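Local atomic coordinates of Baccell_00856 (Bacteroides cellulosilyticus DSM 14838, PDB entry 5MVH), a protein that probably hydrolyses rhamnosides, as a beta-propeller glycoside hydrolase with an unusual active-site location and catalytic apparatus. Residues M96-G101 and N171-K176; T207-W212 and G279-A284; Y345-E350 and R355-H360; S163-L168 and G190-N195. One frame throughout, in Å; residues are numbered along the deposited sequence.

Overall arrangement
The chain is a beta-propeller of antiparallel sheets, most of them four-stranded. Contacts 1 and 2 each join two neighbouring sheets. Contact 3 lies inside one sheet. Contact 4 ties a loop of the 141-184 sheet to the linker that follows that sheet. Contacts 1 and 4 both use strand 167-174, yet their centres are about 29 Å apart. Contact 2 touches contact 4 through Leu-210 CD1 and Leu-168 CD1 at 3.9 Å, and contact 3 through Ala-284 CB and Tyr-345 CE2 at 3.8 Å. Contacts 1 and 3 lie on opposite sides of the chain's centre, about 33 Å between centres. No ligand or catalytic residue is identified among these contacts.

Contact 1. Residues M96-G101 and N171-K176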
loop_
_atom_site.group_PDB
_atom_site.type_symbol
_atom_site.label_atom_id
_atom_site.label_comp_id
_atom_site.label_asym_id
_atom_site.label_seq_id
_atom_site.Cartn_x
_atom_site.Cartn_y
_atom_site.Cartn_z
ATOM N N MET A 96 2.835 -5.610 10.460
ATOM C CA MET A 96 3.356 -6.818 9.818
ATOM C C MET A 96 3.834 -7.789 10.893
ATOM O O MET A 96 4.130 -7.382 12.022
ATOM C CB MET A 96 4.508 -6.430 8.887
ATOM C CG MET A 96 5.079 -7.541 8.031
ATOM S SD MET A 96 3.889 -8.381 6.990
ATOM C CE MET A 96 3.059 -7.023 6.168
ATOM N N LEU A 97 3.849 -9.082 10.577
ATOM C CA LEU A 97 4.458 -10.075 11.461
ATOM C C LEU A 97 5.783 -10.530 10.859
ATOM O O LEU A 97 5.890 -10.684 9.645
ATOM C CB LEU A 97 3.537 -11.268 11.700
ATOM C CG LEU A 97 2.448 -11.070 12.766
ATOM C CD1 LEU A 97 1.394 -10.088 12.277
ATOM C CD2 LEU A 97 1.832 -12.402 13.184
ATOM N N ASP A 98 6.772 -10.753 11.719
ATOM C CA ASP A 98 8.013 -11.395 11.308
ATOM C C ASP A 98 7.810 -12.914 11.351
ATOM O O ASP A 98 6.757 -13.410 11.757
ATOM C CB ASP A 98 9.240 -10.904 12.099
ATOM C CG ASP A 98 9.183 -11.230 13.586
ATOM O OD1 ASP A 98 8.608 -12.264 13.976
ATOM O OD2 ASP A 98 9.742 -10.424 14.370
ATOM N N GLY A 99 8.824 -13.635 10.890
ATOM C CA GLY A 99 8.788 -15.083 10.782
ATOM C C GLY A 99 8.565 -15.839 12.072
ATOM O O GLY A 99 8.024 -16.949 12.031
ATOM N N GLU A 100 8.941 -15.246 13.207
ATOM C CA GLU A 100 8.648 -15.831 14.529
ATOM C C GLU A 100 7.279 -15.474 15.088
ATOM O O GLU A 100 6.944 -15.935 16.156
ATOM C CB GLU A 100 9.695 -15.411 15.560
ATOM C CG GLU A 100 11.069 -16.021 15.394
ATOM C CD GLU A 100 12.019 -15.576 16.496
ATOM O OE1 GLU A 100 11.697 -15.755 17.679
ATOM O OE2 GLU A 100 13.079 -15.031 16.183
ATOM N N GLY A 101 6.501 -14.646 14.393
ATOM C CA GLY A 101 5.152 -14.256 14.820
ATOM C C GLY A 101 5.008 -12.979 15.636
ATOM O O GLY A 101 3.879 -12.656 16.043
ATOM N N ASN A 171 15.090 0.029 5.749
ATOM C CA ASN A 171 15.744 -0.779 6.783
ATOM C C ASN A 171 15.379 -2.264 6.622
ATOM O O ASN A 171 14.327 -2.614 6.048
ATOM C CB ASN A 171 15.302 -0.325 8.175
ATOM C CG ASN A 171 15.715 1.070 8.503
ATOM O OD1 ASN A 171 16.722 1.578 8.018
ATOM N ND2 ASN A 171 14.935 1.714 9.380
ATOM N N HIS A 172 16.241 -3.117 7.182
ATOM C CA HIS A 172 16.093 -4.574 7.178
ATOM C C HIS A 172 16.090 -5.035 8.623
ATOM O O HIS A 172 17.028 -4.690 9.358
ATOM C CB HIS A 172 17.299 -5.232 6.492
ATOM C CG HIS A 172 17.378 -6.722 6.673
ATOM N ND1 HIS A 172 17.202 -7.601 5.634
ATOM C CD2 HIS A 172 17.693 -7.485 7.752
ATOM C CE1 HIS A 172 17.343 -8.843 6.069
ATOM N NE2 HIS A 172 17.651 -8.800 7.348
ATOM N N TYR A 173 15.078 -5.799 9.020
ATOM C CA TYR A 173 15.055 -6.445 10.334
ATOM C C TYR A 173 15.531 -7.870 10.243
ATOM O O TYR A 173 14.937 -8.679 9.516
ATOM C CB TYR A 173 13.656 -6.456 10.896
ATOM C CG TYR A 173 13.522 -7.003 12.282
ATOM C CD1 TYR A 173 14.034 -6.297 13.384
ATOM C CD2 TYR A 173 12.835 -8.179 12.525
ATOM C CE1 TYR A 173 13.880 -6.777 14.672
ATOM C CE2 TYR A 173 12.671 -8.658 13.820
ATOM C CZ TYR A 173 13.189 -7.952 14.882
ATOM O OH TYR A 173 13.039 -8.414 16.171
ATOM N N SER A 174 16.584 -8.194 10.989
ATOM C CA SER A 174 16.968 -9.581 11.138
ATOM C C SER A 174 16.212 -10.166 12.324
ATOM O O SER A 174 16.451 -9.767 13.468
ATOM C CB SER A 174 18.483 -9.726 11.346
ATOM O OG SER A 174 18.743 -10.996 11.916
ATOM N N VAL A 175 15.317 -11.114 12.053
ATOM C CA VAL A 175 14.550 -11.787 13.095
ATOM C C VAL A 175 15.417 -12.633 14.052
ATOM O O VAL A 175 15.143 -12.706 15.249
ATOM C CB VAL A 175 13.383 -12.620 12.507
ATOM C CG1 VAL A 175 13.874 -13.836 11.711
ATOM C CG2 VAL A 175 12.400 -13.033 13.605
ATOM N N LYS A 176 16.464 -13.259 13.534
ATOM C CA LYS A 176 17.404 -13.978 14.390
ATOM C C LYS A 176 18.135 -13.034 15.356
ATOM O O LYS A 176 18.201 -13.294 16.549
ATOM C CB LYS A 176 18.396 -14.789 13.532
HETATM O O HOH W 1 11.362 -10.401 16.504
HETATM O O HOH W 2 12.937 -12.630 16.951
#
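Val-175 sets its CG2 methyl against two acidic side chains, Asp-98 and Glu-100. CG2 lies 3.7 Å from Asp-98 CG and 3.3 Å from Glu-100 OE2. The valine torsion explains this: a chi1 of 68° puts CG1 between the backbone N and the carbonyl carbon, and CG2 anti to N, facing the 98-101 turn. The Glu-100 chain is extended beyond CG and runs obliquely past the methyl. Asp-98 also meets Tyr-173. Its OD2 is 3.5 Å from Tyr-173 CE2, and the carboxylate and ring planes are parallel. The contact joins two adjacent propeller sheets. Residues 98-101 form a type I turn after strand 93-97, and Val-175 follows strand 167-174. Two waters bridge the polar groups. One donates to Asp-98 OD2 at 2.7 Å and lies in the plane of the Tyr-173 ring, 2.6 Å from its OH. The other donates to Glu-100 OE2 and to Val-175 O, at 2.8 Å from the latter; these two acceptors cannot bond to each other directly. His-104 is a further partner of Asp-98 OD2, and Arg-118 of Tyr-173 OH. Asp-98 OD1 accepts a hydrogen bond from Tyr-102 N and a weak one from Glu-100 N.

Contact 2. Residues T207-W212 and G279-A284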
loop_
_atom_site.group_PDB
_atom_site.type_symbol
_atom_site.label_atom_id
_atom_site.label_comp_id
_atom_site.label_asym_id
_atom_site.label_seq_id
_atom_site.Cartn_x
_atom_site.Cartn_y
_atom_site.Cartn_z
ATOM N N THR A 207 11.687 -11.024 -3.640
ATOM C CA THR A 207 12.229 -9.910 -4.408
ATOM C C THR A 207 11.444 -8.653 -4.079
ATOM O O THR A 207 10.197 -8.683 -4.059
ATOM C CB THR A 207 12.093 -10.227 -5.899
ATOM O OG1 THR A 207 12.854 -11.430 -6.156
ATOM C CG2 THR A 207 12.573 -9.079 -6.792
ATOM N N ILE A 208 12.160 -7.568 -3.802
ATOM C CA ILE A 208 11.513 -6.275 -3.565
ATOM C C ILE A 208 11.260 -5.546 -4.896
ATOM O O ILE A 208 12.207 -5.260 -5.651
ATOM C CB ILE A 208 12.373 -5.352 -2.704
ATOM C CG1 ILE A 208 12.703 -6.014 -1.374
ATOM C CG2 ILE A 208 11.681 -4.021 -2.449
ATOM C CD1 ILE A 208 13.892 -5.425 -0.689
ATOM N N HIS A 209 10.000 -5.201 -5.126
ATOM C CA HIS A 209 9.605 -4.391 -6.267
ATOM C C HIS A 209 9.334 -2.979 -5.822
ATOM O O HIS A 209 8.739 -2.762 -4.782
ATOM C CB HIS A 209 8.362 -4.958 -6.905
ATOM C CG HIS A 209 8.549 -6.330 -7.460
ATOM N ND1 HIS A 209 8.905 -6.559 -8.772
ATOM C CD2 HIS A 209 8.393 -7.544 -6.886
ATOM C CE1 HIS A 209 8.984 -7.865 -8.977
ATOM N NE2 HIS A 209 8.692 -8.487 -7.841
ATOM N N LEU A 210 9.746 -2.027 -6.645
ATOM C CA LEU A 210 9.631 -0.605 -6.338
ATOM C C LEU A 210 9.226 0.194 -7.553
ATOM O O LEU A 210 9.876 0.128 -8.604
ATOM C CB LEU A 210 10.982 -0.075 -5.788
ATOM C CG LEU A 210 11.196 1.430 -5.635
ATOM C CD1 LEU A 210 10.272 2.079 -4.625
ATOM C CD2 LEU A 210 12.624 1.767 -5.251
ATOM N N SER A 211 8.201 1.016 -7.393
ATOM C CA SER A 211 7.792 1.905 -8.454
ATOM C C SER A 211 7.471 3.280 -7.877
ATOM O O SER A 211 7.175 3.406 -6.683
ATOM C CB SER A 211 6.642 1.295 -9.258
ATOM O OG SER A 211 5.451 1.116 -8.507
ATOM N N TRP A 212 7.606 4.313 -8.692
ATOM C CA TRP A 212 7.355 5.681 -8.213
ATOM C C TRP A 212 6.992 6.611 -9.345
ATOM O O TRP A 212 7.236 6.306 -10.466
ATOM C CB TRP A 212 8.574 6.237 -7.441
ATOM C CG TRP A 212 9.771 6.489 -8.238
ATOM C CD1 TRP A 212 10.177 7.679 -8.709
ATOM C CD2 TRP A 212 10.775 5.541 -8.596
ATOM N NE1 TRP A 212 11.381 7.553 -9.368
ATOM C CE2 TRP A 212 11.770 6.246 -9.328
ATOM C CE3 TRP A 212 10.923 4.162 -8.403
ATOM C CZ2 TRP A 212 12.908 5.628 -9.852
ATOM C CZ3 TRP A 212 12.088 3.527 -8.931
ATOM C CH2 TRP A 212 13.056 4.292 -9.666
ATOM N N GLY A 279 7.537 -13.323 -10.826
ATOM C CA GLY A 279 8.243 -12.111 -10.437
ATOM C C GLY A 279 8.020 -10.913 -11.319
ATOM O O GLY A 279 8.829 -9.992 -11.282
ATOM N N ASN A 280 6.937 -10.909 -12.105
ATOM C CA ASN A 280 6.643 -9.782 -12.976
ATOM C C ASN A 280 5.826 -8.727 -12.218
ATOM O O ASN A 280 4.873 -9.076 -11.569
ATOM C CB ASN A 280 5.899 -10.259 -14.217
ATOM C CG ASN A 280 6.782 -11.106 -15.108
ATOM O OD1 ASN A 280 7.953 -10.805 -15.239
ATOM N ND2 ASN A 280 6.237 -12.190 -15.690
ATOM N N PRO A 281 6.218 -7.460 -12.306
ATOM C CA PRO A 281 5.519 -6.345 -11.625
ATOM C C PRO A 281 4.248 -5.843 -12.332
ATOM O O PRO A 281 4.174 -5.760 -13.568
ATOM C CB PRO A 281 6.594 -5.261 -11.595
ATOM C CG PRO A 281 7.340 -5.480 -12.868
ATOM C CD PRO A 281 7.365 -6.964 -13.075
ATOM N N TYR A 282 3.260 -5.476 -11.520
ATOM C CA TYR A 282 2.031 -4.830 -11.996
ATOM C C TYR A 282 1.778 -3.609 -11.130
ATOM O O TYR A 282 1.837 -3.695 -9.911
ATOM C CB TYR A 282 0.820 -5.755 -11.880
ATOM C CG TYR A 282 0.958 -7.025 -12.677
ATOM C CD1 TYR A 282 1.831 -8.014 -12.263
ATOM C CD2 TYR A 282 0.235 -7.232 -13.848
ATOM C CE1 TYR A 282 1.983 -9.177 -12.978
ATOM C CE2 TYR A 282 0.393 -8.411 -14.574
ATOM C CZ TYR A 282 1.279 -9.367 -14.117
ATOM O OH TYR A 282 1.488 -10.547 -14.764
ATOM N N ILE A 283 1.459 -2.489 -11.753
ATOM C CA ILE A 283 1.251 -1.234 -11.023
ATOM C C ILE A 283 -0.157 -0.733 -11.329
ATOM O O ILE A 283 -0.588 -0.715 -12.504
ATOM C CB ILE A 283 2.293 -0.160 -11.420
ATOM C CG1 ILE A 283 3.724 -0.652 -11.230
ATOM C CG2 ILE A 283 2.079 1.116 -10.626
ATOM C CD1 ILE A 283 4.691 0.076 -12.150
ATOM N N ALA A 284 -0.879 -0.331 -10.279
ATOM C CA ALA A 284 -2.253 0.135 -10.404
ATOM C C ALA A 284 -2.302 1.611 -10.044
ATOM O O ALA A 284 -1.824 1.997 -8.987
ATOM C CB ALA A 284 -3.155 -0.662 -9.484
#
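Two neighbouring propeller sheets meet where His-209 and Ser-211 of one face Gly-279, Pro-281 and Ile-283 of the other. The alternate residues of strand 208-215 point their side chains across the interface. The His-209 ring brings its edge to the loop before strand 281-287. CE1 lies 3.1 Å from Gly-279 O, near the ring plane, a close approach of a polarised carbon to a carbonyl. ND1 is 3.9 Å from Pro-281 CB, and the two side chains cross at about a right angle. Each strand is the second of a four-stranded antiparallel propeller sheet; the two sheets meet through side chains. His-209 ND1 is hydrogen-bonded to Tyr-228 OH and NE2 to Asp-203 OD2. These two bonds probably fix the ring rotation. Thr-207 CG2 sits over one face of the ring, 4.0 Å above its plane and offset toward the rim. Further along, Ile-283 lays its CG1 branch beside Ser-211. CD1 is 3.7 Å from Ser-211 CB, and CG1 is 3.7 Å from Ser-211 OG. A chi1 of -56° brings the isoleucine CG1 beside the serine, and an extended chi2 (154°) places CD1 there too. Ser-211 OG bonds to Gln-199 NE2, and Met-273 packs against His-209, Ser-211 and Ile-283 alike.

Contact 3. Residues Y345-E350 and R355-H360; sequences YIFRDE and RVSLAH
Strands 345-347 and 357-360 run antiparallel, with axes 4.8 Å apart and an angle of 153° between their directions. Tyr-345 pairs with Ala-359, and Phe-347 with Ser-357, as hydrogen-bonded pairs, giving four backbone bonds. Ile-346 and Leu-358 form the non-hydrogen-bonded pair between them. The Phe-347 ring lies flat over Ser-357. Ser-357 CB is 3.6 Å from the ring centroid and 16° off the normal, a CH-pi contact. A chi1 of 72° folds the ring back across the partner strand. Its CE1 also reaches Ala-359 CB at 3.8 Å, and Ala-359 N lies at the ring edge. On the other face of the sheet, Ile-346 CD1 meets Leu-358 CD1 at 3.8 Å, the chains crossing at a slant. At Asp-349 and Arg-355 a water bridges the two chains. It accepts from Asp-349 N at 2.9 Å and donates to Arg-355 O at 2.6 Å and to Ser-357 OG at 2.9 Å. Ser-357 OG also bonds to Asp-373, which pairs with Arg-355 in a salt bridge; Arg-315 does the same for Asp-349. The hairpin forms the two middle strands of a four-stranded propeller blade. Strand 335-339 flanks one side and strand 369-373 the other, while strand 397-402 packs on Ile-346.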
loop_
_atom_site.group_PDB
_atom_site.type_symbol
_atom_site.label_atom_id
_atom_site.label_comp_id
_atom_site.label_asym_id
_atom_site.label_seq_id
_atom_site.Cartn_x
_atom_site.Cartn_y
_atom_site.Cartn_z
ATOM N N TYR A 345 -8.766 -6.076 -9.466
ATOM C CA TYR A 345 -8.408 -4.667 -9.427
ATOM C C TYR A 345 -9.489 -4.000 -8.609
ATOM O O TYR A 345 -10.663 -3.884 -9.053
ATOM C CB TYR A 345 -8.318 -4.145 -10.868
ATOM C CG TYR A 345 -7.719 -2.774 -11.066
ATOM C CD1 TYR A 345 -8.411 -1.619 -10.672
ATOM C CD2 TYR A 345 -6.490 -2.609 -11.706
ATOM C CE1 TYR A 345 -7.869 -0.352 -10.884
ATOM C CE2 TYR A 345 -5.953 -1.354 -11.908
ATOM C CZ TYR A 345 -6.652 -0.227 -11.519
ATOM O OH TYR A 345 -6.123 1.009 -11.697
ATOM N N ILE A 346 -9.125 -3.582 -7.397
ATOM C CA ILE A 346 -10.099 -3.102 -6.425
ATOM C C ILE A 346 -10.124 -1.562 -6.431
ATOM O O ILE A 346 -9.065 -0.912 -6.355
ATOM C CB ILE A 346 -9.775 -3.634 -5.000
ATOM C CG1 ILE A 346 -9.659 -5.182 -4.976
ATOM C CG2 ILE A 346 -10.793 -3.111 -4.003
ATOM C CD1 ILE A 346 -10.938 -5.943 -5.307
ATOM N N PHE A 347 -11.319 -0.986 -6.478
ATOM C CA PHE A 347 -11.476 0.447 -6.579
ATOM C C PHE A 347 -12.760 0.929 -5.904
ATOM O O PHE A 347 -13.530 0.150 -5.344
ATOM C CB PHE A 347 -11.370 0.905 -8.059
ATOM C CG PHE A 347 -12.556 0.538 -8.937
ATOM C CD1 PHE A 347 -12.690 -0.747 -9.477
ATOM C CD2 PHE A 347 -13.531 1.501 -9.272
ATOM C CE1 PHE A 347 -13.793 -1.077 -10.286
ATOM C CE2 PHE A 347 -14.621 1.176 -10.082
ATOM C CZ PHE A 347 -14.742 -0.111 -10.606
ATOM N N ARG A 348 -12.951 2.240 -5.915
ATOM C CA ARG A 348 -14.174 2.846 -5.424
ATOM C C ARG A 348 -14.373 4.098 -6.272
ATOM O O ARG A 348 -13.418 4.822 -6.522
ATOM C CB ARG A 348 -14.052 3.144 -3.926
ATOM C CG ARG A 348 -15.138 4.032 -3.319
ATOM C CD ARG A 348 -14.832 5.520 -3.388
ATOM N NE ARG A 348 -13.629 5.873 -2.665
ATOM C CZ ARG A 348 -13.031 7.052 -2.725
ATOM N NH1 ARG A 348 -13.503 8.034 -3.514
ATOM N NH2 ARG A 348 -11.933 7.244 -2.027
ATOM N N ASP A 349 -15.604 4.346 -6.707
ATOM C CA ASP A 349 -15.879 5.392 -7.707
ATOM C C ASP A 349 -17.272 6.008 -7.474
ATOM O O ASP A 349 -18.280 5.273 -7.300
ATOM C CB ASP A 349 -15.793 4.727 -9.066
ATOM C CG ASP A 349 -15.752 5.699 -10.252
ATOM O OD1 ASP A 349 -16.256 6.835 -10.193
ATOM O OD2 ASP A 349 -15.183 5.272 -11.281
ATOM N N GLU A 350 -17.345 7.336 -7.505
ATOM C CA GLU A 350 -18.650 8.055 -7.418
ATOM C C GLU A 350 -19.662 7.636 -8.512
ATOM O O GLU A 350 -20.878 7.668 -8.284
ATOM C CB GLU A 350 -18.466 9.577 -7.429
ATOM C CG GLU A 350 -17.887 10.177 -8.709
ATOM C CD GLU A 350 -17.991 11.704 -8.753
ATOM O OE1 GLU A 350 -17.306 12.326 -9.577
ATOM O OE2 GLU A 350 -18.761 12.295 -7.961
ATOM N N ARG A 355 -19.268 2.599 -3.739
ATOM C CA ARG A 355 -19.217 1.269 -3.168
ATOM C C ARG A 355 -17.807 0.735 -3.286
ATOM O O ARG A 355 -16.957 1.317 -3.965
ATOM C CB ARG A 355 -20.163 0.326 -3.919
ATOM C CG ARG A 355 -21.617 0.741 -3.800
ATOM C CD ARG A 355 -22.463 0.014 -4.814
ATOM N NE ARG A 355 -23.876 0.248 -4.569
ATOM C CZ ARG A 355 -24.875 -0.299 -5.276
ATOM N NH1 ARG A 355 -24.635 -1.129 -6.291
ATOM N NH2 ARG A 355 -26.129 0.006 -4.972
ATOM N N VAL A 356 -17.576 -0.405 -2.640
ATOM C CA VAL A 356 -16.396 -1.207 -2.924
ATOM C C VAL A 356 -16.667 -1.867 -4.265
ATOM O O VAL A 356 -17.685 -2.530 -4.402
ATOM C CB VAL A 356 -16.180 -2.301 -1.863
ATOM C CG1 VAL A 356 -14.994 -3.196 -2.271
ATOM C CG2 VAL A 356 -15.994 -1.647 -0.484
ATOM N N SER A 357 -15.759 -1.707 -5.230
ATOM C CA SER A 357 -15.939 -2.268 -6.572
ATOM C C SER A 357 -14.737 -3.101 -6.999
ATOM O O SER A 357 -13.600 -2.891 -6.523
ATOM C CB SER A 357 -16.169 -1.167 -7.583
ATOM O OG SER A 357 -17.387 -0.509 -7.306
ATOM N N LEU A 358 -15.035 -4.058 -7.875
ATOM C CA LEU A 358 -14.077 -4.978 -8.449
ATOM C C LEU A 358 -14.093 -4.852 -9.964
ATOM O O LEU A 358 -15.147 -5.010 -10.603
ATOM C CB LEU A 358 -14.396 -6.419 -8.068
ATOM C CG LEU A 358 -13.631 -7.524 -8.801
ATOM C CD1 LEU A 358 -12.144 -7.414 -8.552
ATOM C CD2 LEU A 358 -14.171 -8.904 -8.420
ATOM N N ALA A 359 -12.915 -4.576 -10.520
ATOM C CA ALA A 359 -12.662 -4.727 -11.941
ATOM C C ALA A 359 -11.846 -6.009 -12.078
ATOM O O ALA A 359 -10.776 -6.129 -11.483
ATOM C CB ALA A 359 -11.897 -3.520 -12.477
ATOM N N HIS A 360 -12.363 -6.991 -12.817
ATOM C CA HIS A 360 -11.720 -8.303 -12.907
ATOM C C HIS A 360 -11.379 -8.620 -14.346
ATOM O O HIS A 360 -12.209 -8.388 -15.214
ATOM C CB HIS A 360 -12.625 -9.393 -12.332
ATOM C CG HIS A 360 -12.065 -10.774 -12.449
ATOM N ND1 HIS A 360 -12.391 -11.619 -13.485
ATOM C CD2 HIS A 360 -11.206 -11.467 -11.655
ATOM C CE1 HIS A 360 -11.755 -12.771 -13.336
ATOM N NE2 HIS A 360 -11.033 -12.709 -12.228
HETATM O O HOH W 3 -17.523 2.186 -6.371
#

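Contact 4. Residues S163-L168 and G190-N195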
loop_
_atom_site.group_PDB
_atom_site.type_symbol
_atom_site.label_atom_id
_atom_site.label_comp_id
_atom_site.label_asym_id
_atom_site.label_seq_id
_atom_site.Cartn_x
_atom_site.Cartn_y
_atom_site.Cartn_z
ATOM N N SER A 163 15.693 16.404 5.272
ATOM C CA SER A 163 16.511 17.190 4.343
ATOM C C SER A 163 15.764 18.355 3.676
ATOM O O SER A 163 16.390 19.141 2.980
ATOM C CB SER A 163 17.072 16.299 3.238
ATOM O OG SER A 163 16.096 16.020 2.250
ATOM N N GLY A 164 14.447 18.414 3.830
ATOM C CA GLY A 164 13.601 19.358 3.095
ATOM C C GLY A 164 12.891 18.747 1.887
ATOM O O GLY A 164 12.014 19.372 1.303
ATOM N N ARG A 165 13.284 17.530 1.504
ATOM C CA ARG A 165 12.615 16.757 0.450
ATOM C C ARG A 165 12.365 15.349 0.980
ATOM O O ARG A 165 13.155 14.843 1.759
ATOM C CB ARG A 165 13.469 16.727 -0.820
ATOM C CG ARG A 165 14.058 18.095 -1.149
ATOM C CD ARG A 165 14.595 18.206 -2.562
ATOM N NE ARG A 165 13.492 18.301 -3.484
ATOM C CZ ARG A 165 13.146 19.354 -4.226
ATOM N NH1 ARG A 165 12.087 19.233 -4.999
ATOM N NH2 ARG A 165 13.801 20.511 -4.217
ATOM N N GLY A 166 11.224 14.755 0.626
ATOM C CA GLY A 166 10.888 13.395 1.080
ATOM C C GLY A 166 11.845 12.383 0.477
ATOM O O GLY A 166 11.938 12.282 -0.733
ATOM N N ASN A 167 12.571 11.675 1.323
ATOM C CA ASN A 167 13.615 10.742 0.909
ATOM C C ASN A 167 13.264 9.316 1.360
ATOM O O ASN A 167 12.821 9.122 2.494
ATOM C CB ASN A 167 14.956 11.140 1.501
ATOM C CG ASN A 167 16.062 10.163 1.119
ATOM O OD1 ASN A 167 16.301 9.932 -0.057
ATOM N ND2 ASN A 167 16.691 9.558 2.112
ATOM N N LEU A 168 13.458 8.353 0.455
ATOM C CA LEU A 168 13.143 6.945 0.731
ATOM C C LEU A 168 14.234 6.349 1.578
ATOM O O LEU A 168 15.379 6.273 1.140
ATOM C CB LEU A 168 12.984 6.131 -0.576
ATOM C CG LEU A 168 12.378 4.721 -0.440
ATOM C CD1 LEU A 168 11.962 4.160 -1.804
ATOM C CD2 LEU A 168 13.298 3.734 0.270
ATOM N N GLY A 190 16.318 12.793 -6.009
ATOM C CA GLY A 190 15.701 13.926 -6.712
ATOM C C GLY A 190 16.647 15.063 -7.035
ATOM O O GLY A 190 16.222 16.079 -7.584
ATOM N N GLU A 191 17.917 14.917 -6.657
ATOM C CA GLU A 191 18.976 15.874 -7.005
ATOM C C GLU A 191 18.640 17.317 -6.609
ATOM O O GLU A 191 18.915 18.246 -7.363
ATOM C CB GLU A 191 19.275 15.804 -8.508
ATOM C CG GLU A 191 19.737 14.444 -8.994
ATOM C CD GLU A 191 19.835 14.402 -10.497
ATOM O OE1 GLU A 191 20.915 14.752 -11.024
ATOM O OE2 GLU A 191 18.825 14.064 -11.150
ATOM N N ASP A 192 17.979 17.487 -5.470
ATOM C CA ASP A 192 17.555 18.806 -4.999
ATOM C C ASP A 192 16.754 19.591 -6.032
ATOM O O ASP A 192 16.763 20.833 -6.048
ATOM C CB ASP A 192 18.776 19.613 -4.529
ATOM C CG ASP A 192 18.774 19.783 -3.064
ATOM O OD1 ASP A 192 19.235 18.839 -2.385
ATOM O OD2 ASP A 192 18.266 20.830 -2.602
ATOM N N GLN A 193 16.042 18.836 -6.868
ATOM C CA GLN A 193 15.371 19.340 -8.045
ATOM C C GLN A 193 13.904 18.946 -8.028
ATOM O O GLN A 193 13.029 19.799 -8.221
ATOM C CB GLN A 193 16.024 18.717 -9.276
ATOM C CG GLN A 193 15.649 19.336 -10.593
ATOM C CD GLN A 193 16.670 20.347 -11.035
ATOM O OE1 GLN A 193 16.354 21.526 -11.160
ATOM N NE2 GLN A 193 17.913 19.891 -11.260
ATOM N N ARG A 194 13.664 17.636 -7.845
ATOM C CA ARG A 194 12.355 17.025 -7.930
ATOM C C ARG A 194 12.061 16.136 -6.729
ATOM O O ARG A 194 12.951 15.753 -5.952
ATOM C CB ARG A 194 12.212 16.197 -9.207
ATOM C CG ARG A 194 13.175 15.003 -9.356
ATOM C CD ARG A 194 13.103 14.365 -10.758
ATOM N NE ARG A 194 13.248 15.418 -11.760
ATOM C CZ ARG A 194 14.397 15.990 -12.126
ATOM N NH1 ARG A 194 15.577 15.573 -11.655
ATOM N NH2 ARG A 194 14.368 17.007 -12.989
ATOM N N ASN A 195 10.780 15.828 -6.616
ATOM C CA ASN A 195 10.232 14.991 -5.569
ATOM C C ASN A 195 9.836 13.646 -6.176
ATOM O O ASN A 195 9.701 13.518 -7.386
ATOM C CB ASN A 195 9.013 15.689 -5.019
ATOM C CG ASN A 195 9.349 17.064 -4.503
ATOM O OD1 ASN A 195 8.788 18.090 -4.947
ATOM N ND2 ASN A 195 10.292 17.101 -3.585
HETATM O O HOH W 4 15.866 22.157 -3.306
#
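Arg-165 makes most of this surface contact by laying its guanidinium against the backbone of residues 192-194. One face of the group looks onto the peptides there: Gln-193 N is 3.8 Å above the plane, offset toward the rim. The aliphatic part also touches, with CD 3.9 Å from Asp-192 CA. A bend at chi3 (74°) turns the guanidinium flat onto this turn. The second kind of contact is at the guanidinium edge. There the Asn-195 side-chain amide approaches close to the plane, its own plane 25° away. The third is water-mediated. One water in the guanidinium plane accepts from Arg-165 NH2 at 2.8 Å, and donates to Asp-192 OD2 at 2.8 Å and Asp-192 O at 3.2 Å. The guanidinium and the carboxylate are of opposite charge, but Arg-165 NH2 and Asp-192 OD2 are 4.8 Å apart. In the propeller, Arg-165 lies in the loop joining strands 154-160 and 167-174, and the turn lies in the linker to strand 195-202 of the next sheet. Bonds within each segment shape both partners. Gly-190 O accepts from Gln-193 N and Arg-194 N, closing the turn. Ser-163 OG accepts from Arg-165 N at 3.3 Å, an ST turn. Arg-194 forms a salt bridge to Glu-216 and a long one to Glu-191.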